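Local coordinates for factor H binding protein (Treponema denticola, PDB 3R15), which probably binds the host complement regulator factor H at the surface of this oral spirochaete, as a small lipoprotein, at residues M18-F29 with I54-I65. Sequence-based numbering, arbitrary orientation.
Sequences MNTAQKAHYEKF and INTEALALDYQI
His25 reaches from helix 20-29 to the end of the antiparallel helix 54-59 and the strand 63-65 beyond it, and both ring nitrogens are engaged. With CG anti to the backbone N (chi1 -176°), the imidazole extends across the interface and lies between two oxygens near its plane. ND1 meets Tyr63 OH at 2.8 Å, where either could be the donor. NE2 donates to Glu57 OE1 over 3.0 Å, a nearly straight bond that arrives on the anti side of the carboxylate. Leu61 CD1 packs 3.5 Å from His25 CB, and Ile54 CD1 lies equally near His25 CE1.

One helical turn earlier, Gln22 ties down the chain reversal: its NE2 gives Leu61 O a hydrogen bond of 2.9 Å, in the planes of both the amide and the carbonyl. The other end of this amide, OE1, accepts from Asn19 N, while Asn19 OD1 caps Gln22 N; these reciprocal bonds form a capping box, and the one to OE1 orients the amide with NE2 turned to Leu61. A water links Asn19 ND2 to the same Leu61 O. Across the contact, a Schellman motif with Asp62 at C-prime closes the helix that contains 54-59 and leads into strand 63-65.

One turn beyond His25, Phe29 CD1 rests 3.7 Å from Ile54 CG1, and its CD2 is as close to Ile65 CD1. Ile65 CD1 also touches the edge of the Tyr26 ring, whose hydroxyl bonds to Phe87 O in the neighbouring strand.

The carboxylate on NE2 would tend to raise the imidazole's proton affinity; if protonated, ND1 would have to donate to the Tyr63 hydroxyl. Either way, the ring is held at both nitrogens, between helix 54-59 and strand 63-65.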
# COMPACT_ATOMS: atom_id res chain seq x y z
N MET A 18 9.07 -12.49 2.76
CA MET A 18 7.81 -12.41 3.50
C MET A 18 7.10 -13.74 3.56
O MET A 18 7.16 -14.53 2.63
CB MET A 18 6.88 -11.39 2.86
CG MET A 18 7.22 -9.96 3.19
SD MET A 18 6.52 -8.87 1.96
CE MET A 18 4.76 -8.98 2.29
N ASN A 19 6.40 -13.97 4.67
CA ASN A 19 5.64 -15.19 4.85
C ASN A 19 4.26 -15.05 4.21
O ASN A 19 3.90 -13.98 3.70
CB ASN A 19 5.55 -15.58 6.33
CG ASN A 19 4.80 -14.57 7.18
OD1 ASN A 19 3.76 -14.06 6.77
ND2 ASN A 19 5.31 -14.31 8.37
N THR A 20 3.48 -16.13 4.23
CA THR A 20 2.20 -16.12 3.53
C THR A 20 1.20 -15.12 4.12
O THR A 20 0.40 -14.54 3.38
CB THR A 20 1.57 -17.54 3.42
OG1 THR A 20 1.18 -18.01 4.72
CG2 THR A 20 2.58 -18.49 2.81
N ALA A 21 1.24 -14.91 5.43
CA ALA A 21 0.30 -14.01 6.09
C ALA A 21 0.60 -12.57 5.71
O ALA A 21 -0.30 -11.77 5.45
CB ALA A 21 0.40 -14.17 7.60
N GLN A 22 1.89 -12.24 5.68
CA GLN A 22 2.33 -10.91 5.31
C GLN A 22 1.96 -10.64 3.86
O GLN A 22 1.41 -9.59 3.54
CB GLN A 22 3.83 -10.77 5.53
CG GLN A 22 4.22 -10.92 6.99
CD GLN A 22 5.72 -11.08 7.21
OE1 GLN A 22 6.43 -11.62 6.37
NE2 GLN A 22 6.20 -10.59 8.37
N LYS A 23 2.23 -11.60 2.99
CA LYS A 23 1.95 -11.43 1.56
C LYS A 23 0.47 -11.32 1.27
O LYS A 23 0.06 -10.57 0.37
CB LYS A 23 2.58 -12.58 0.76
CG LYS A 23 2.49 -12.40 -0.75
N ALA A 24 -0.35 -12.06 2.00
CA ALA A 24 -1.80 -12.03 1.80
C ALA A 24 -2.35 -10.66 2.19
O ALA A 24 -3.20 -10.10 1.50
CB ALA A 24 -2.48 -13.13 2.61
N HIS A 25 -1.85 -10.14 3.31
CA HIS A 25 -2.29 -8.84 3.79
C HIS A 25 -1.87 -7.74 2.82
O HIS A 25 -2.67 -6.86 2.50
CB HIS A 25 -1.72 -8.56 5.17
CG HIS A 25 -2.20 -7.28 5.78
ND1 HIS A 25 -1.44 -6.13 5.76
CD2 HIS A 25 -3.34 -6.97 6.43
CE1 HIS A 25 -2.11 -5.16 6.37
NE2 HIS A 25 -3.26 -5.65 6.79
N TYR A 26 -0.63 -7.83 2.34
CA TYR A 26 -0.08 -6.84 1.43
C TYR A 26 -0.82 -6.87 0.09
O TYR A 26 -1.20 -5.82 -0.43
CB TYR A 26 1.42 -7.09 1.22
CG TYR A 26 2.03 -6.24 0.14
CD1 TYR A 26 2.27 -4.89 0.34
CD2 TYR A 26 2.35 -6.78 -1.10
CE1 TYR A 26 2.82 -4.10 -0.65
CE2 TYR A 26 2.91 -6.01 -2.10
CZ TYR A 26 3.14 -4.67 -1.88
OH TYR A 26 3.69 -3.90 -2.87
N GLU A 27 -1.05 -8.06 -0.44
CA GLU A 27 -1.77 -8.15 -1.71
C GLU A 27 -3.23 -7.70 -1.59
O GLU A 27 -3.77 -7.09 -2.52
CB GLU A 27 -1.66 -9.56 -2.27
CG GLU A 27 -0.35 -9.78 -2.96
CD GLU A 27 -0.18 -8.82 -4.13
OE1 GLU A 27 -1.15 -8.63 -4.90
OE2 GLU A 27 0.92 -8.23 -4.27
N LYS A 28 -3.85 -7.99 -0.45
CA LYS A 28 -5.21 -7.52 -0.20
C LYS A 28 -5.23 -5.99 -0.23
O LYS A 28 -6.15 -5.38 -0.76
CB LYS A 28 -5.72 -8.05 1.14
CG LYS A 28 -7.06 -7.49 1.58
N PHE A 29 -4.19 -5.38 0.34
CA PHE A 29 -4.08 -3.93 0.33
C PHE A 29 -3.89 -3.39 -1.08
O PHE A 29 -4.60 -2.47 -1.52
CB PHE A 29 -2.93 -3.46 1.23
CG PHE A 29 -2.53 -2.04 0.99
CD1 PHE A 29 -3.37 -1.00 1.38
CD2 PHE A 29 -1.34 -1.73 0.37
CE1 PHE A 29 -3.02 0.32 1.14
CE2 PHE A 29 -0.98 -0.40 0.13
CZ PHE A 29 -1.83 0.61 0.52
N ILE A 54 -3.00 1.27 7.24
CA ILE A 54 -2.51 -0.06 6.83
C ILE A 54 -1.26 -0.51 7.61
O ILE A 54 -1.12 -1.69 7.92
CB ILE A 54 -2.30 -0.15 5.29
CG1 ILE A 54 -2.25 -1.62 4.85
CG2 ILE A 54 -1.03 0.55 4.86
CD1 ILE A 54 -3.61 -2.33 4.92
N ASN A 55 -0.37 0.41 7.96
CA ASN A 55 0.81 0.02 8.73
C ASN A 55 0.53 -0.32 10.18
O ASN A 55 1.25 -1.11 10.78
CB ASN A 55 1.90 1.08 8.62
CG ASN A 55 2.71 0.92 7.37
OD1 ASN A 55 2.94 -0.20 6.91
ND2 ASN A 55 3.16 2.02 6.81
N THR A 56 -0.53 0.26 10.73
CA THR A 56 -0.95 -0.13 12.08
C THR A 56 -1.40 -1.58 12.06
O THR A 56 -1.06 -2.36 12.96
CB THR A 56 -2.07 0.79 12.58
OG1 THR A 56 -1.56 2.12 12.68
CG2 THR A 56 -2.57 0.32 13.98
N GLU A 57 -2.14 -1.96 11.02
CA GLU A 57 -2.52 -3.37 10.83
C GLU A 57 -1.30 -4.26 10.54
O GLU A 57 -1.15 -5.34 11.12
CB GLU A 57 -3.52 -3.53 9.68
CG GLU A 57 -4.91 -2.96 9.92
CD GLU A 57 -5.84 -3.24 8.75
OE1 GLU A 57 -5.55 -4.16 7.96
OE2 GLU A 57 -6.86 -2.53 8.60
N ALA A 58 -0.44 -3.82 9.63
CA ALA A 58 0.68 -4.65 9.19
C ALA A 58 1.64 -4.92 10.35
O ALA A 58 2.31 -5.95 10.41
CB ALA A 58 1.41 -3.97 8.04
N LEU A 59 1.68 -3.98 11.27
CA LEU A 59 2.49 -4.10 12.47
C LEU A 59 2.19 -5.42 13.22
O LEU A 59 3.10 -6.10 13.70
CB LEU A 59 2.18 -2.89 13.34
CG LEU A 59 2.88 -2.75 14.66
CD1 LEU A 59 4.41 -2.86 14.51
CD2 LEU A 59 2.44 -1.38 15.19
N ALA A 60 0.91 -5.77 13.30
CA ALA A 60 0.49 -7.01 13.96
C ALA A 60 1.01 -8.25 13.22
O ALA A 60 1.06 -9.34 13.78
CB ALA A 60 -1.02 -7.06 14.09
N LEU A 61 1.39 -8.07 11.96
CA LEU A 61 1.95 -9.16 11.16
C LEU A 61 3.46 -9.01 10.96
O LEU A 61 4.05 -9.71 10.13
CB LEU A 61 1.24 -9.25 9.79
CG LEU A 61 -0.28 -9.41 9.88
CD1 LEU A 61 -0.91 -9.19 8.52
CD2 LEU A 61 -0.65 -10.79 10.43
N ASP A 62 4.08 -8.09 11.70
CA ASP A 62 5.54 -7.93 11.70
C ASP A 62 6.14 -7.45 10.37
O ASP A 62 7.28 -7.78 10.05
CB ASP A 62 6.24 -9.23 12.13
CG ASP A 62 5.94 -9.62 13.57
OD1 ASP A 62 5.68 -8.71 14.39
OD2 ASP A 62 5.97 -10.83 13.88
N TYR A 63 5.39 -6.68 9.59
CA TYR A 63 5.97 -6.04 8.41
C TYR A 63 5.40 -4.63 8.28
O TYR A 63 4.48 -4.28 9.00
CB TYR A 63 5.75 -6.87 7.13
CG TYR A 63 4.45 -6.61 6.40
CD1 TYR A 63 3.23 -7.08 6.90
CD2 TYR A 63 4.44 -5.91 5.20
CE1 TYR A 63 2.03 -6.83 6.23
CE2 TYR A 63 3.26 -5.66 4.52
CZ TYR A 63 2.07 -6.12 5.03
OH TYR A 63 0.90 -5.85 4.34
N GLN A 64 5.98 -3.84 7.38
CA GLN A 64 5.50 -2.48 7.10
C GLN A 64 5.51 -2.25 5.60
O GLN A 64 6.22 -2.92 4.86
CB GLN A 64 6.42 -1.45 7.75
CG GLN A 64 6.34 -1.43 9.27
CD GLN A 64 5.04 -0.84 9.77
OE1 GLN A 64 4.93 0.36 9.99
NE2 GLN A 64 4.05 -1.70 9.98
N ILE A 65 4.71 -1.28 5.15
CA ILE A 65 4.71 -0.86 3.75
C ILE A 65 5.35 0.52 3.71
O ILE A 65 5.02 1.40 4.51
CB ILE A 65 3.28 -0.80 3.21
CG1 ILE A 65 2.70 -2.22 3.16
CG2 ILE A 65 3.23 -0.13 1.83
CD1 ILE A 65 1.19 -2.27 3.02
O HOH W 1 3.69 -12.63 10.30